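Local coordinates for group II chitinase (Ostrinia furnacalis, PDB 6JAV), which probably hydrolyses internal glycosidic bonds of chitin through this family 18 catalytic domain, one part of a much longer chitin-binding protein, at residues 177-183 with 233-239; 194-198 with 343-347; 148-153 with 185-190; 95-99 with 141-145. All coordinates share one frame; numbering follows the deposited sequence.

Interaction 1: residues 177-183 with 233-239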
# COMPACT_ATOMS: atom_id res chain seq x y z
N ILE A 177 1.28 -12.91 -8.72
CA ILE A 177 2.72 -13.04 -8.54
C ILE A 177 3.29 -13.97 -9.61
O ILE A 177 4.30 -13.66 -10.26
CB ILE A 177 3.04 -13.54 -7.12
CG1 ILE A 177 2.61 -12.52 -6.03
CG2 ILE A 177 4.52 -13.86 -6.98
CD1 ILE A 177 2.48 -13.18 -4.65
N ASP A 178 2.65 -15.13 -9.79
CA ASP A 178 3.13 -16.11 -10.75
C ASP A 178 3.11 -15.55 -12.17
O ASP A 178 4.02 -15.83 -12.97
CB ASP A 178 2.25 -17.35 -10.69
CG ASP A 178 2.51 -18.23 -9.46
OD1 ASP A 178 3.56 -18.05 -8.77
OD2 ASP A 178 1.67 -19.15 -9.23
N ALA A 179 2.08 -14.77 -12.51
CA ALA A 179 1.90 -14.31 -13.88
C ALA A 179 2.73 -13.08 -14.21
O ALA A 179 3.17 -12.94 -15.36
CB ALA A 179 0.44 -13.96 -14.15
N GLY A 180 2.97 -12.19 -13.25
CA GLY A 180 3.47 -10.87 -13.60
C GLY A 180 4.91 -10.61 -13.24
O GLY A 180 5.49 -9.66 -13.77
N TYR A 181 5.51 -11.38 -12.32
CA TYR A 181 6.78 -11.00 -11.74
C TYR A 181 7.87 -12.03 -12.00
O TYR A 181 7.72 -13.19 -11.62
CB TYR A 181 6.66 -10.79 -10.23
CG TYR A 181 5.68 -9.70 -9.85
CD1 TYR A 181 5.84 -8.38 -10.27
CD2 TYR A 181 4.64 -9.98 -8.99
CE1 TYR A 181 4.92 -7.39 -9.89
CE2 TYR A 181 3.74 -9.02 -8.61
CZ TYR A 181 3.88 -7.72 -9.06
OH TYR A 181 2.94 -6.80 -8.63
N ASP A 182 8.99 -11.57 -12.55
CA ASP A 182 10.22 -12.37 -12.59
C ASP A 182 10.89 -12.08 -11.25
O ASP A 182 11.67 -11.13 -11.11
CB ASP A 182 11.09 -11.95 -13.77
CG ASP A 182 12.32 -12.83 -13.94
OD1 ASP A 182 12.80 -13.42 -12.95
OD2 ASP A 182 12.81 -12.90 -15.09
N VAL A 183 10.55 -12.90 -10.25
CA VAL A 183 10.92 -12.57 -8.87
C VAL A 183 12.43 -12.49 -8.67
O VAL A 183 12.89 -11.55 -8.01
CB VAL A 183 10.18 -13.50 -7.88
CG1 VAL A 183 10.65 -13.23 -6.44
CG2 VAL A 183 8.68 -13.29 -7.96
N TYR A 233 5.67 -16.87 0.27
CA TYR A 233 5.70 -17.17 -1.15
C TYR A 233 6.67 -16.27 -1.89
O TYR A 233 7.45 -16.73 -2.73
CB TYR A 233 4.29 -17.06 -1.73
CG TYR A 233 4.16 -17.72 -3.08
CD1 TYR A 233 4.36 -19.08 -3.21
CD2 TYR A 233 3.83 -17.00 -4.20
CE1 TYR A 233 4.25 -19.70 -4.44
CE2 TYR A 233 3.70 -17.61 -5.45
CZ TYR A 233 3.92 -18.96 -5.55
OH TYR A 233 3.79 -19.58 -6.78
N TRP A 234 6.68 -14.96 -1.59
CA TRP A 234 7.71 -14.09 -2.16
C TRP A 234 9.11 -14.62 -1.85
O TRP A 234 9.99 -14.60 -2.72
CB TRP A 234 7.52 -12.62 -1.71
CG TRP A 234 6.54 -11.90 -2.57
CD1 TRP A 234 5.20 -11.75 -2.36
CD2 TRP A 234 6.84 -11.23 -3.79
NE1 TRP A 234 4.63 -11.04 -3.41
CE2 TRP A 234 5.62 -10.73 -4.31
CE3 TRP A 234 8.02 -11.05 -4.54
CZ2 TRP A 234 5.54 -10.04 -5.53
CZ3 TRP A 234 7.95 -10.34 -5.74
CH2 TRP A 234 6.70 -9.84 -6.22
N MET A 235 9.33 -15.10 -0.63
CA MET A 235 10.65 -15.65 -0.28
C MET A 235 10.92 -16.96 -1.03
O MET A 235 12.03 -17.16 -1.54
CB MET A 235 10.78 -15.81 1.23
CG MET A 235 10.81 -14.43 1.91
SD MET A 235 11.39 -14.46 3.62
CE MET A 235 10.02 -15.30 4.33
N GLU A 236 9.91 -17.83 -1.13
CA GLU A 236 10.09 -19.10 -1.85
C GLU A 236 10.44 -18.84 -3.32
O GLU A 236 11.24 -19.57 -3.92
CB GLU A 236 8.81 -19.92 -1.74
CG GLU A 236 8.78 -21.22 -2.53
CD GLU A 236 7.39 -21.88 -2.55
OE1 GLU A 236 6.63 -21.73 -1.56
OE2 GLU A 236 7.06 -22.54 -3.55
N LYS A 237 9.87 -17.77 -3.89
CA LYS A 237 10.13 -17.42 -5.29
C LYS A 237 11.49 -16.78 -5.51
O LYS A 237 11.85 -16.51 -6.67
CB LYS A 237 9.01 -16.50 -5.82
CG LYS A 237 7.65 -17.19 -5.91
CD LYS A 237 7.53 -18.00 -7.17
CE LYS A 237 6.72 -17.25 -8.19
NZ LYS A 237 6.64 -17.97 -9.52
N GLY A 238 12.25 -16.49 -4.44
CA GLY A 238 13.60 -15.98 -4.57
C GLY A 238 13.87 -14.63 -3.92
O GLY A 238 14.94 -14.05 -4.14
N THR A 239 12.93 -14.11 -3.09
CA THR A 239 13.19 -12.79 -2.53
C THR A 239 13.89 -12.91 -1.17
O THR A 239 13.36 -13.58 -0.28
CB THR A 239 11.88 -12.04 -2.32
OG1 THR A 239 11.14 -12.05 -3.54
CG2 THR A 239 12.11 -10.59 -1.92
O HOH W 1 6.56 -15.52 -10.81
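The backbones of 177-183 and 233-239 come closest where Val183 CA lies 6.1 Å from Lys237 CA, beside the Schellman motif at Gly238, after helix 227-236. Both segments belong to the outer helical layer of the family 18 TIM barrel, helix 174-180 preceding and helix 227-236 following strand 192-195, with helix 183-189 also in between. Between them the indole of Trp234 is the apolar centre. Ile177 lays CG2 over one indole face and brings CD1 close to NE1, whose hydrogen bond goes to Ser171 O. At the benzo end, CH2 sits over a face of the Tyr181 ring, 3.5 Å from Tyr181 CD2, with the ring planes inclined at 49°; the Tyr181 hydroxyl continues to Ser171 N. Val183 CG2 adds a methyl 3.8 Å from Trp234 CZ3.

On the more open side, Asp178 gathers the polar groups. The Tyr233 hydroxyl gives a short 2.5 Å hydrogen bond to Asp178 OD1, meeting its syn lone pair, while the carboxylate and phenol planes stand 60° apart. Lys237, its chain bent at both middle torsions, swings NZ back to the same oxygen in a salt bridge with a weak hydrogen bond; Asp178 OD2 pairs with Lys174. A water accepts from Lys237 NZ at 2.8 Å and is also hydrogen-bonded to Ile177 O and Tyr181 O, tying the lysine to the turn between two helices. Beside the Schellman turn, Thr239 OG1 and Thr239 N reach Trp234 O from the same face of its carbonyl plane, OG1 at 2.9 Å.

Interaction 2: residues 194-198 with 343-347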
# COMPACT_ATOMS: atom_id res chain seq x y z
N ALA A 194 7.70 -3.65 -1.67
CA ALA A 194 6.63 -3.37 -0.72
C ALA A 194 5.47 -4.29 -1.09
O ALA A 194 4.75 -4.06 -2.07
CB ALA A 194 6.25 -1.89 -0.75
N VAL A 195 5.31 -5.36 -0.32
CA VAL A 195 4.25 -6.32 -0.63
C VAL A 195 2.93 -5.78 -0.09
O VAL A 195 2.80 -5.49 1.11
CB VAL A 195 4.56 -7.71 -0.07
CG1 VAL A 195 3.50 -8.70 -0.56
CG2 VAL A 195 5.95 -8.18 -0.53
N MET A 196 1.94 -5.64 -0.97
CA MET A 196 0.66 -5.04 -0.59
C MET A 196 -0.24 -6.12 0.03
O MET A 196 -1.23 -6.56 -0.57
CB MET A 196 0.02 -4.38 -1.80
CG MET A 196 0.85 -3.18 -2.22
SD MET A 196 0.07 -2.19 -3.50
CE MET A 196 0.45 -3.26 -4.66
N THR A 197 0.13 -6.51 1.27
CA THR A 197 -0.55 -7.55 2.06
C THR A 197 -1.86 -7.02 2.63
O THR A 197 -2.09 -7.00 3.85
CB THR A 197 0.38 -8.12 3.14
OG1 THR A 197 1.20 -7.06 3.67
CG2 THR A 197 1.32 -9.18 2.56
N TYR A 198 -2.75 -6.59 1.74
CA TYR A 198 -4.06 -6.08 2.10
C TYR A 198 -4.93 -6.12 0.86
O TYR A 198 -4.49 -6.49 -0.23
CB TYR A 198 -3.99 -4.67 2.73
CG TYR A 198 -3.08 -3.67 2.00
CD1 TYR A 198 -3.42 -3.17 0.77
CD2 TYR A 198 -1.87 -3.27 2.57
CE1 TYR A 198 -2.57 -2.25 0.11
CE2 TYR A 198 -1.03 -2.35 1.92
CZ TYR A 198 -1.40 -1.86 0.71
OH TYR A 198 -0.57 -0.96 0.07
N GLY A 343 8.32 -2.58 7.52
CA GLY A 343 6.89 -2.46 7.35
C GLY A 343 6.59 -1.33 6.39
O GLY A 343 7.44 -0.48 6.12
N MET A 344 5.37 -1.33 5.89
CA MET A 344 4.89 -0.29 4.97
C MET A 344 3.46 0.00 5.34
O MET A 344 2.72 -0.90 5.75
CB MET A 344 4.98 -0.79 3.52
CG MET A 344 4.40 0.15 2.46
SD MET A 344 2.64 -0.18 2.16
CE MET A 344 2.75 -1.55 1.00
N ILE A 345 3.03 1.27 5.18
CA ILE A 345 1.63 1.63 5.44
C ILE A 345 0.99 2.30 4.24
O ILE A 345 1.60 3.16 3.58
CB ILE A 345 1.44 2.50 6.70
CG1 ILE A 345 2.18 3.84 6.59
CG2 ILE A 345 1.86 1.73 7.94
CD1 ILE A 345 1.39 5.01 7.23
N TRP A 346 -0.25 1.92 3.97
CA TRP A 346 -1.15 2.64 3.09
C TRP A 346 -2.28 3.13 3.98
O TRP A 346 -3.14 2.33 4.37
CB TRP A 346 -1.75 1.72 2.01
CG TRP A 346 -2.56 2.59 1.08
CD1 TRP A 346 -3.89 2.98 1.22
CD2 TRP A 346 -2.05 3.31 -0.04
NE1 TRP A 346 -4.22 3.85 0.20
CE2 TRP A 346 -3.11 4.07 -0.57
CE3 TRP A 346 -0.80 3.38 -0.64
CZ2 TRP A 346 -2.95 4.88 -1.70
CZ3 TRP A 346 -0.64 4.17 -1.76
CH2 TRP A 346 -1.70 4.91 -2.27
N ALA A 347 -2.33 4.43 4.29
CA ALA A 347 -1.43 5.50 3.87
C ALA A 347 -1.46 6.51 5.04
O ALA A 347 -2.30 6.40 5.95
CB ALA A 347 -1.93 6.17 2.59
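Met344 and Tyr198 meet inside the barrel, Met344 reaching inward from strand 342-346 and Tyr198 from just beyond the end of strand 192-195. The two strands are not paired: strand 244-257 lies between them, and no hydrogen bond links the segments, so the gap is bridged mainly by side chains.

The apolar contacts converge on one methyl. Met344 starts with CG anti to its backbone N (chi1 175°), then folds at both later torsions, which turns CE toward the other strand. There CE lies 3.9 Å from Ala194 CB and 4.1 Å from Met196 CG, and it approaches Tyr198 CE2 to 4.0 Å. Val10 and Tyr12 of strand 8-14 also touch Met344.

A second group of contacts gathers at the hydroxyl end of Tyr198. Tyr198 OH is 3.5 Å from Met344 CE and equally 3.5 Å from Trp346 CB, in van der Waals contact with both; Tyr198 crosses each of these side chains at about a right angle.

The backbone leading to the ring is tightly turned. Two consecutive inverse gamma turns, centred on Met196 and Thr197, follow the strand, and the second is closed by Tyr198 N to Met196 O at 2.8 Å. The folded chain puts Met196 C over the centre of the Tyr198 ring.

The Trp346 side chain, followed by a cis peptide, lies about 5 Å from the bound inhibitor. Aromatic side chains at the C-terminal ends of barrel strands, with a non-proline cis bond after the tryptophan, are typical of the substrate cleft of family 18 chitinases.

Interaction 3: residues 148-153 with 185-190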
# COMPACT_ATOMS: atom_id res chain seq x y z
N PHE A 148 8.41 -5.99 -17.89
CA PHE A 148 8.59 -5.31 -16.61
C PHE A 148 9.97 -5.58 -16.01
O PHE A 148 10.62 -4.67 -15.47
CB PHE A 148 7.48 -5.75 -15.65
CG PHE A 148 7.46 -5.01 -14.34
CD1 PHE A 148 7.14 -3.65 -14.30
CD2 PHE A 148 7.76 -5.67 -13.16
CE1 PHE A 148 7.09 -2.97 -13.06
CE2 PHE A 148 7.73 -5.02 -11.93
CZ PHE A 148 7.39 -3.66 -11.88
N ALA A 149 10.44 -6.83 -16.11
CA ALA A 149 11.77 -7.15 -15.60
C ALA A 149 12.84 -6.35 -16.33
O ALA A 149 13.80 -5.87 -15.71
CB ALA A 149 12.02 -8.66 -15.75
N ASP A 150 12.68 -6.18 -17.65
CA ASP A 150 13.66 -5.39 -18.40
C ASP A 150 13.55 -3.91 -18.07
O ASP A 150 14.57 -3.22 -17.99
CB ASP A 150 13.50 -5.62 -19.91
CG ASP A 150 14.00 -7.00 -20.34
OD1 ASP A 150 14.84 -7.60 -19.62
OD2 ASP A 150 13.55 -7.48 -21.40
N LEU A 151 12.31 -3.41 -17.86
CA LEU A 151 12.16 -2.03 -17.39
C LEU A 151 12.88 -1.82 -16.05
O LEU A 151 13.61 -0.83 -15.86
CB LEU A 151 10.68 -1.66 -17.26
CG LEU A 151 10.45 -0.19 -16.81
CD1 LEU A 151 10.72 0.75 -17.96
CD2 LEU A 151 9.05 -0.01 -16.28
N VAL A 152 12.71 -2.76 -15.12
CA VAL A 152 13.40 -2.67 -13.84
C VAL A 152 14.91 -2.68 -14.02
O VAL A 152 15.62 -1.87 -13.39
CB VAL A 152 12.91 -3.78 -12.91
CG1 VAL A 152 13.77 -3.86 -11.66
CG2 VAL A 152 11.49 -3.47 -12.46
N HIS A 153 15.42 -3.55 -14.90
CA HIS A 153 16.86 -3.55 -15.14
C HIS A 153 17.32 -2.21 -15.71
O HIS A 153 18.33 -1.65 -15.26
CB HIS A 153 17.26 -4.67 -16.08
CG HIS A 153 18.66 -4.47 -16.55
ND1 HIS A 153 18.97 -4.12 -17.85
CD2 HIS A 153 19.82 -4.40 -15.85
CE1 HIS A 153 20.27 -3.91 -17.94
NE2 HIS A 153 20.81 -4.08 -16.74
N VAL A 185 14.79 -11.51 -10.66
CA VAL A 185 15.32 -10.27 -11.22
C VAL A 185 14.94 -9.09 -10.35
O VAL A 185 15.77 -8.24 -9.99
CB VAL A 185 14.81 -10.07 -12.66
CG1 VAL A 185 15.14 -8.66 -13.13
CG2 VAL A 185 15.42 -11.12 -13.57
N LEU A 186 13.66 -9.03 -9.97
CA LEU A 186 13.19 -7.94 -9.13
C LEU A 186 13.90 -7.96 -7.79
O LEU A 186 14.33 -6.92 -7.28
CB LEU A 186 11.69 -8.06 -8.90
CG LEU A 186 10.81 -8.06 -10.15
CD1 LEU A 186 9.37 -7.94 -9.72
CD2 LEU A 186 11.20 -6.95 -11.09
N ALA A 187 14.06 -9.15 -7.20
CA ALA A 187 14.68 -9.24 -5.88
C ALA A 187 16.14 -8.82 -5.90
O ALA A 187 16.65 -8.27 -4.91
CB ALA A 187 14.61 -10.68 -5.40
N ARG A 188 16.83 -9.08 -7.00
CA ARG A 188 18.23 -8.72 -7.09
C ARG A 188 18.42 -7.21 -7.28
O ARG A 188 19.36 -6.61 -6.73
CB ARG A 188 18.89 -9.50 -8.23
CG ARG A 188 20.32 -9.11 -8.47
CD ARG A 188 21.02 -10.12 -9.39
NE ARG A 188 20.23 -10.46 -10.55
CZ ARG A 188 20.16 -9.73 -11.66
NH1 ARG A 188 20.85 -8.61 -11.75
NH2 ARG A 188 19.41 -10.13 -12.67
N LEU A 189 17.54 -6.57 -8.07
CA LEU A 189 17.77 -5.18 -8.49
C LEU A 189 17.07 -4.14 -7.62
O LEU A 189 17.59 -3.03 -7.48
CB LEU A 189 17.30 -4.99 -9.94
CG LEU A 189 18.17 -5.79 -10.93
CD1 LEU A 189 17.59 -5.72 -12.32
CD2 LEU A 189 19.61 -5.27 -10.91
N LEU A 190 15.92 -4.46 -7.04
CA LEU A 190 15.18 -3.48 -6.27
C LEU A 190 15.77 -3.30 -4.87
O LEU A 190 16.23 -4.25 -4.23
CB LEU A 190 13.71 -3.90 -6.15
CG LEU A 190 12.93 -3.98 -7.48
CD1 LEU A 190 11.53 -4.55 -7.23
CD2 LEU A 190 12.86 -2.62 -8.12
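Val152 of helix 143-159 and Leu186 of helix 183-189 form the inner part of a nearly parallel helix pair in the outer layer of the TIM barrel; the two short axes lie 9.8 Å apart and are inclined at 12°. The tight part faces the strands. Val152 CG2 touches Leu186 CD2 at 3.8 Å, and CG1, anti to the backbone N (chi1 170°), reaches Leu190 CD2 at 3.9 Å. Phe148 comes in from one side, with Leu186 CD1 against the edge of its ring and Val152 CG2 over a face, so both leucine methyls are engaged. Leu166 of strand 165-170 and Leu125 of strand 122-126 lie under this layer and touch Val152.

The packing is sparser at two places. Val185 CG1 meets Ala149 only through O at 4.0 Å and CB at 4.1 Å, and Arg188 stays clear of the exposed His153, whose imidazole meets the other helix at its edge, through Leu189 CD1. Bordering this exposed side, Leu189 packs closely: it points at helix 143-159, with CB 4.1 Å from Val152 CG1 and CD1 3.6 Å from His153 CA.

Interaction 4: residues 95-99 with 141-145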
# COMPACT_ATOMS: atom_id res chain seq x y z
N SER A 95 1.53 -1.85 -20.28
CA SER A 95 1.88 -3.00 -21.11
C SER A 95 2.49 -2.54 -22.44
O SER A 95 3.51 -3.09 -22.87
CB SER A 95 0.64 -3.87 -21.33
OG SER A 95 0.94 -4.99 -22.14
N LYS A 96 1.91 -1.51 -23.07
CA LYS A 96 2.48 -1.01 -24.31
C LYS A 96 3.89 -0.49 -24.09
O LYS A 96 4.79 -0.72 -24.91
CB LYS A 96 1.59 0.09 -24.90
CG LYS A 96 0.25 -0.41 -25.41
CD LYS A 96 0.38 -1.21 -26.68
CE LYS A 96 -0.98 -1.30 -27.38
NZ LYS A 96 -0.93 -2.18 -28.58
N LEU A 97 4.12 0.18 -22.96
CA LEU A 97 5.46 0.68 -22.65
C LEU A 97 6.45 -0.47 -22.50
O LEU A 97 7.50 -0.49 -23.16
CB LEU A 97 5.40 1.50 -21.36
CG LEU A 97 6.76 1.88 -20.76
CD1 LEU A 97 7.58 2.79 -21.70
CD2 LEU A 97 6.58 2.56 -19.39
N VAL A 98 6.15 -1.43 -21.61
CA VAL A 98 7.18 -2.41 -21.25
C VAL A 98 7.46 -3.39 -22.37
O VAL A 98 8.51 -4.04 -22.36
CB VAL A 98 6.90 -3.15 -19.92
CG1 VAL A 98 6.71 -2.15 -18.77
CG2 VAL A 98 5.69 -4.08 -20.05
N ASN A 99 6.54 -3.54 -23.32
CA ASN A 99 6.74 -4.46 -24.44
C ASN A 99 7.48 -3.81 -25.62
O ASN A 99 7.64 -4.46 -26.66
CB ASN A 99 5.40 -5.05 -24.88
CG ASN A 99 4.95 -6.17 -23.99
OD1 ASN A 99 5.43 -7.31 -24.12
ND2 ASN A 99 4.04 -5.86 -23.06
N PRO A 141 -0.70 -9.65 -21.88
CA PRO A 141 0.13 -10.74 -22.39
C PRO A 141 1.14 -11.20 -21.36
O PRO A 141 1.63 -10.43 -20.53
CB PRO A 141 0.86 -10.08 -23.57
CG PRO A 141 1.02 -8.62 -23.13
CD PRO A 141 -0.25 -8.33 -22.37
N ASP A 142 1.51 -12.48 -21.45
CA ASP A 142 2.58 -13.02 -20.62
C ASP A 142 3.88 -12.23 -20.75
O ASP A 142 4.64 -12.12 -19.78
CB ASP A 142 2.79 -14.48 -21.04
CG ASP A 142 3.98 -15.12 -20.39
OD1 ASP A 142 3.81 -15.67 -19.28
OD2 ASP A 142 5.09 -15.10 -20.98
N SER A 143 4.14 -11.63 -21.92
CA SER A 143 5.36 -10.85 -22.11
C SER A 143 5.43 -9.59 -21.24
O SER A 143 6.51 -8.98 -21.17
CB SER A 143 5.51 -10.47 -23.59
OG SER A 143 4.38 -9.76 -24.04
N ASP A 144 4.33 -9.22 -20.57
CA ASP A 144 4.43 -8.17 -19.55
C ASP A 144 5.44 -8.53 -18.47
O ASP A 144 6.09 -7.64 -17.91
CB ASP A 144 3.07 -7.96 -18.87
CG ASP A 144 2.14 -7.07 -19.64
OD1 ASP A 144 2.48 -6.62 -20.75
OD2 ASP A 144 1.02 -6.83 -19.14
N LYS A 145 5.59 -9.82 -18.16
CA LYS A 145 6.55 -10.23 -17.13
C LYS A 145 7.98 -9.89 -17.54
O LYS A 145 8.71 -9.21 -16.81
CB LYS A 145 6.41 -11.73 -16.83
CG LYS A 145 7.37 -12.16 -15.76
CD LYS A 145 7.38 -13.65 -15.51
CE LYS A 145 6.10 -14.10 -14.93
NZ LYS A 145 6.14 -15.58 -14.69
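Ser95 carries OG opposite its own backbone N (chi1 180°), and Asn99 turns CG away from its carbonyl carbon (chi1 -79°); together these torsions bring a hydroxyl and an amide NH2 onto one carboxylate oxygen, Asp144 OD1. The contact joins the end of helix 93-98 to the beginning of helix 143-159 at the periphery of the TIM barrel.

Two donors grip Asp144 OD1. Ser95 OG gives a short 2.6 Å hydrogen bond on the syn side, toward the other carboxylate oxygen. Asn99 ND2 arrives nearly in line with the C-O bond at 2.9 Å, though the hydrogen bond is bent (136° at the hydrogen), and the oxygen lies in the amide plane. Asp144 OD2 is held by Lys131 N and by Trp133 NE1, so both oxygens of this buried carboxylate have partners and its rotation is fixed.

The Asn99 amide is itself secured. ND2 also donates to Ser95 O at 2.8 Å, from the face of that carbonyl opposite to Asn99 N, so the backbone N and the side chain of Asn99 share one acceptor at the end of the helix. Pro141 lies against the serine hydroxyl, with CD 3.6 Å from Ser95 OG. At the carbonyl end of the amide, Ser143 OG donates to Asn99 OD1 at 2.7 Å, tilted from the carbonyl plane.

In the fold
Interactions 1, 3 and 4 form a continuous patch of the outer helical layer, whereas interaction 2 lies inside the barrel. The centres of interactions 1 and 3 are 12 Å apart, joined by Tyr181 CD1 against Leu186 CD1 at 3.6 Å. Interactions 3 and 4 share helix 143-159, and Lys145 NZ, from interaction 4, probably hydrogen-bonds Asp178 O of interaction 1 at 2.7 Å. Interaction 1 reaches the barrel wall through Trp234, whose NE1 is 3.9 Å from Val195 CG1 of interaction 2. Interaction 2 adjoins the inhibitor pocket through Trp346, while in interaction 1 the side chain of Tyr181 is about 12 Å from the inhibitor.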